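PDB 2OGJ: dihydroorotase from Agrobacterium tumefaciens, which hydrolyses acetyl-(R)-mandelate and, less efficiently, acetyl glycolate in vitro, as a zinc-dependent esterase of the amidohydrolase superfamily. Local coordinates for residues D37-V49 / N339-V351. Numbering follows the deposited sequence.
Sequences DILIGGDGKIAAV and NRLDVGQRADFTV
Ile-46 points into the loop 340-345, and Ile-46 CD1 lies at the edge of the Phe-349 ring, near its plane, 3.6 Å from Phe-349 CZ. The torsions put it there: CG1 is anti to the carbonyl carbon (chi1 -54°) and the chain runs on extended. The same methyl faces the carbonyls of Arg-340 and Asp-342. Ile-40 also comes to the ring edge, with its CD1 3.8 Å from Phe-349 CE1. The two side chains pass each other pointing opposite ways, and Ile-40 CD1 also packs on the CB of Ala-347. Ile-38 differs, because its CD1 sits over one face of the ring. Ile-38 CD1 also meets Leu-341 CD1 at 3.9 Å, the side chains crossing at about a right angle.

Backbone bonds hold the two segments beside this apolar cluster. Ile-46 N donates to Gln-345 O, 3.0 Å away. Ala-347 N donates to Gly-44 O, and Gly-344 N to Ile-46 O at 2.8 Å. The first two bonds flank Lys-45 and Arg-346, a single antiparallel non-hydrogen-bonded pair. The extended chain of Lys-45 runs past Gly-344 O, with CD 3.3 Å from it.

This is structural packing away from the zinc site, tying the small N-terminal sheet to the chain after helix 327-332. A type I turn (Gly-41 to Gly-44) closes the hairpin, and a classic bulge sets Ala-47 and Ala-48 against Leu-39. The partner loop has a type II turn, Asp-342 to Gln-345. Ile-38 and Phe-349 both touch Ile-69 of strand 68-75. Strand 36-40 pairs on with strand 17-20, while strand 348-362 lies between strands 68-75 and 368-382.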
loop_
_atom_site.group_PDB
_atom_site.type_symbol
_atom_site.label_atom_id
_atom_site.label_comp_id
_atom_site.label_asym_id
_atom_site.label_seq_id
_atom_site.Cartn_x
_atom_site.Cartn_y
_atom_site.Cartn_z
ATOM N N ASP A 37 4.105 36.886 -52.560
ATOM C CA ASP A 37 2.710 36.493 -52.676
ATOM C C ASP A 37 2.747 34.974 -52.874
ATOM O O ASP A 37 3.670 34.453 -53.504
ATOM C CB ASP A 37 2.039 37.156 -53.893
ATOM C CG ASP A 37 2.005 38.688 -53.814
ATOM O OD1 ASP A 37 1.360 39.288 -54.695
ATOM O OD2 ASP A 37 2.609 39.296 -52.903
ATOM N N ILE A 38 1.770 34.262 -52.320
ATOM C CA ILE A 38 1.726 32.812 -52.462
ATOM C C ILE A 38 0.370 32.400 -53.018
ATOM O O ILE A 38 -0.671 32.890 -52.576
ATOM C CB ILE A 38 1.961 32.100 -51.102
ATOM C CG1 ILE A 38 3.226 32.652 -50.438
ATOM C CG2 ILE A 38 2.128 30.597 -51.309
ATOM C CD1 ILE A 38 3.512 32.072 -49.059
ATOM N N LEU A 39 0.394 31.516 -54.008
ATOM C CA LEU A 39 -0.829 31.022 -54.622
ATOM C C LEU A 39 -1.089 29.559 -54.238
ATOM O O LEU A 39 -0.271 28.676 -54.517
ATOM C CB LEU A 39 -0.732 31.130 -56.143
ATOM C CG LEU A 39 -1.979 30.671 -56.899
ATOM C CD1 LEU A 39 -3.078 31.671 -56.641
ATOM C CD2 LEU A 39 -1.712 30.575 -58.382
ATOM N N ILE A 40 -2.224 29.309 -53.592
ATOM C CA ILE A 40 -2.584 27.953 -53.192
ATOM C C ILE A 40 -3.615 27.384 -54.166
ATOM O O ILE A 40 -4.633 28.026 -54.449
ATOM C CB ILE A 40 -3.212 27.907 -51.787
ATOM C CG1 ILE A 40 -2.421 28.787 -50.811
ATOM C CG2 ILE A 40 -3.253 26.466 -51.309
ATOM C CD1 ILE A 40 -1.013 28.353 -50.583
ATOM N N GLY A 41 -3.347 26.181 -54.676
ATOM C CA GLY A 41 -4.270 25.539 -55.597
ATOM C C GLY A 41 -5.448 24.911 -54.872
ATOM O O GLY A 41 -5.365 24.638 -53.674
ATOM N N GLY A 42 -6.552 24.706 -55.587
ATOM C CA GLY A 42 -7.741 24.105 -54.998
ATOM C C GLY A 42 -7.454 22.777 -54.311
ATOM O O GLY A 42 -8.264 22.289 -53.510
ATOM N N ASP A 43 -6.305 22.187 -54.639
ATOM C CA ASP A 43 -5.870 20.928 -54.037
ATOM C C ASP A 43 -5.016 21.224 -52.787
ATOM O O ASP A 43 -4.369 20.341 -52.223
ATOM C CB ASP A 43 -5.062 20.101 -55.049
ATOM C CG ASP A 43 -3.831 20.836 -55.574
ATOM O OD1 ASP A 43 -2.964 20.171 -56.192
ATOM O OD2 ASP A 43 -3.734 22.071 -55.386
ATOM N N GLY A 44 -5.032 22.484 -52.363
ATOM C CA GLY A 44 -4.280 22.904 -51.199
ATOM C C GLY A 44 -2.779 22.844 -51.380
ATOM O O GLY A 44 -2.042 22.668 -50.413
ATOM N N LYS A 45 -2.313 22.980 -52.615
ATOM C CA LYS A 45 -0.878 22.940 -52.868
ATOM C C LYS A 45 -0.376 24.233 -53.492
ATOM O O LYS A 45 -1.044 24.843 -54.330
ATOM C CB LYS A 45 -0.524 21.742 -53.751
ATOM C CG LYS A 45 -0.803 20.415 -53.080
ATOM C CD LYS A 45 -0.467 19.224 -53.950
ATOM C CE LYS A 45 -0.813 17.928 -53.222
ATOM N NZ LYS A 45 -0.589 16.700 -54.046
ATOM N N ILE A 46 0.810 24.645 -53.057
ATOM C CA ILE A 46 1.443 25.869 -53.536
ATOM C C ILE A 46 1.655 25.837 -55.053
ATOM O O ILE A 46 2.516 25.118 -55.560
ATOM C CB ILE A 46 2.806 26.086 -52.830
ATOM C CG1 ILE A 46 2.608 26.045 -51.309
ATOM C CG2 ILE A 46 3.417 27.415 -53.265
ATOM C CD1 ILE A 46 3.892 26.030 -50.522
ATOM N N ALA A 47 0.856 26.627 -55.765
ATOM C CA ALA A 47 0.931 26.706 -57.222
ATOM C C ALA A 47 2.070 27.622 -57.636
ATOM O O ALA A 47 2.818 27.319 -58.571
ATOM C CB ALA A 47 -0.384 27.230 -57.791
ATOM N N ALA A 48 2.210 28.736 -56.927
ATOM C CA ALA A 48 3.270 29.676 -57.245
ATOM C C ALA A 48 3.661 30.588 -56.087
ATOM O O ALA A 48 2.902 30.788 -55.139
ATOM C CB ALA A 48 2.855 30.514 -58.444
ATOM N N VAL A 49 4.863 31.140 -56.175
ATOM C CA VAL A 49 5.371 32.061 -55.171
ATOM C C VAL A 49 6.211 33.119 -55.886
ATOM O O VAL A 49 7.227 32.804 -56.519
ATOM C CB VAL A 49 6.245 31.338 -54.127
ATOM C CG1 VAL A 49 6.745 32.335 -53.079
ATOM C CG2 VAL A 49 5.445 30.236 -53.484
ATOM N N ASN A 339 11.839 22.623 -47.422
ATOM C CA ASN A 339 11.332 23.076 -48.710
ATOM C C ASN A 339 9.846 23.376 -48.692
ATOM O O ASN A 339 9.184 23.220 -49.708
ATOM C CB ASN A 339 11.605 22.011 -49.781
ATOM C CG ASN A 339 13.090 21.831 -50.072
ATOM O OD1 ASN A 339 13.873 21.432 -49.198
ATOM N ND2 ASN A 339 13.486 22.131 -51.313
ATOM N N ARG A 340 9.322 23.818 -47.558
ATOM C CA ARG A 340 7.893 24.083 -47.442
ATOM C C ARG A 340 7.303 25.112 -48.396
ATOM O O ARG A 340 6.101 25.100 -48.639
ATOM C CB ARG A 340 7.561 24.452 -46.000
ATOM C CG ARG A 340 7.745 23.295 -45.044
ATOM C CD ARG A 340 6.556 22.367 -45.039
ATOM N NE ARG A 340 5.776 22.562 -43.826
ATOM C CZ ARG A 340 5.269 21.576 -43.096
ATOM N NH1 ARG A 340 5.456 20.309 -43.456
ATOM N NH2 ARG A 340 4.586 21.859 -41.992
ATOM N N LEU A 341 8.140 25.997 -48.938
ATOM C CA LEU A 341 7.668 27.022 -49.875
ATOM C C LEU A 341 7.682 26.533 -51.330
ATOM O O LEU A 341 7.127 27.185 -52.209
ATOM C CB LEU A 341 8.506 28.299 -49.743
ATOM C CG LEU A 341 7.822 29.604 -49.296
ATOM C CD1 LEU A 341 6.367 29.375 -48.977
ATOM C CD2 LEU A 341 8.548 30.156 -48.095
ATOM N N ASP A 342 8.300 25.372 -51.560
ATOM C CA ASP A 342 8.397 24.752 -52.884
ATOM C C ASP A 342 7.035 24.633 -53.549
ATOM O O ASP A 342 6.013 24.600 -52.871
ATOM C CB ASP A 342 8.979 23.345 -52.766
ATOM C CG ASP A 342 10.494 23.323 -52.775
ATOM O OD1 ASP A 342 11.140 24.234 -52.203
ATOM O OD2 ASP A 342 11.042 22.355 -53.347
ATOM N N VAL A 343 7.016 24.561 -54.876
ATOM C CA VAL A 343 5.752 24.415 -55.579
ATOM C C VAL A 343 5.312 22.975 -55.394
ATOM O O VAL A 343 6.140 22.070 -55.354
ATOM C CB VAL A 343 5.888 24.731 -57.092
ATOM C CG1 VAL A 343 4.689 24.197 -57.861
ATOM C CG2 VAL A 343 5.974 26.229 -57.297
ATOM N N GLY A 344 4.009 22.762 -55.263
ATOM C CA GLY A 344 3.510 21.415 -55.077
ATOM C C GLY A 344 3.391 21.018 -53.614
ATOM O O GLY A 344 2.617 20.119 -53.272
ATOM N N GLN A 345 4.165 21.679 -52.750
ATOM C CA GLN A 345 4.095 21.399 -51.322
ATOM C C GLN A 345 2.743 21.797 -50.746
ATOM O O GLN A 345 2.232 22.853 -51.104
ATOM C CB GLN A 345 5.225 22.116 -50.581
ATOM C CG GLN A 345 6.531 21.338 -50.539
ATOM C CD GLN A 345 6.624 20.421 -49.337
ATOM O OE1 GLN A 345 7.681 20.296 -48.719
ATOM N NE2 GLN A 345 5.642 19.683 -48.831
ATOM N N ARG A 346 2.167 20.967 -49.903
ATOM C CA ARG A 346 0.860 21.296 -49.333
ATOM C C ARG A 346 0.978 22.551 -48.478
ATOM O O ARG A 346 1.835 22.626 -47.606
ATOM C CB ARG A 346 0.341 20.161 -48.465
ATOM C CG ARG A 346 -1.112 20.343 -48.103
ATOM C CD ARG A 346 -1.529 19.502 -46.912
ATOM N NE ARG A 346 -2.972 19.587 -46.716
ATOM C CZ ARG A 346 -3.570 19.475 -45.534
ATOM N NH1 ARG A 346 -2.838 19.278 -44.434
ATOM N NH2 ARG A 346 -4.899 19.559 -45.443
ATOM N N ALA A 347 0.122 23.537 -48.734
ATOM C CA ALA A 347 0.163 24.788 -47.984
ATOM C C ALA A 347 -0.155 24.520 -46.525
ATOM O O ALA A 347 -1.162 23.883 -46.201
ATOM C CB ALA A 347 -0.825 25.772 -48.560
ATOM N N ASP A 348 0.714 24.994 -45.643
ATOM C CA ASP A 348 0.524 24.795 -44.213
ATOM C C ASP A 348 1.220 25.949 -43.498
ATOM O O ASP A 348 2.300 25.784 -42.920
ATOM C CB ASP A 348 1.122 23.440 -43.807
ATOM C CG ASP A 348 0.775 23.053 -42.382
ATOM O OD1 ASP A 348 1.072 21.914 -41.954
ATOM O OD2 ASP A 348 0.205 23.908 -41.681
ATOM N N PHE A 349 0.594 27.124 -43.546
ATOM C CA PHE A 349 1.178 28.325 -42.942
ATOM C C PHE A 349 0.446 28.890 -41.726
ATOM O O PHE A 349 -0.544 28.356 -41.252
ATOM C CB PHE A 349 1.275 29.441 -43.989
ATOM C CG PHE A 349 1.775 28.988 -45.323
ATOM C CD1 PHE A 349 0.968 29.118 -46.438
ATOM C CD2 PHE A 349 3.038 28.436 -45.469
ATOM C CE1 PHE A 349 1.401 28.706 -47.688
ATOM C CE2 PHE A 349 3.493 28.015 -46.715
ATOM C CZ PHE A 349 2.679 28.150 -47.827
ATOM N N THR A 350 0.977 29.987 -41.218
ATOM C CA THR A 350 0.398 30.696 -40.096
ATOM C C THR A 350 0.857 32.133 -40.296
ATOM O O THR A 350 2.044 32.460 -40.213
ATOM C CB THR A 350 0.864 30.143 -38.706
ATOM O OG1 THR A 350 0.492 31.064 -37.669
ATOM C CG2 THR A 350 2.364 29.928 -38.684
ATOM N N VAL A 351 -0.108 32.978 -40.618
ATOM C CA VAL A 351 0.131 34.380 -40.864
ATOM C C VAL A 351 -0.035 35.143 -39.551
ATOM O O VAL A 351 -1.074 35.040 -38.898
ATOM C CB VAL A 351 -0.856 34.871 -41.915
ATOM C CG1 VAL A 351 -0.630 36.335 -42.213
ATOM C CG2 VAL A 351 -0.694 34.017 -43.161
#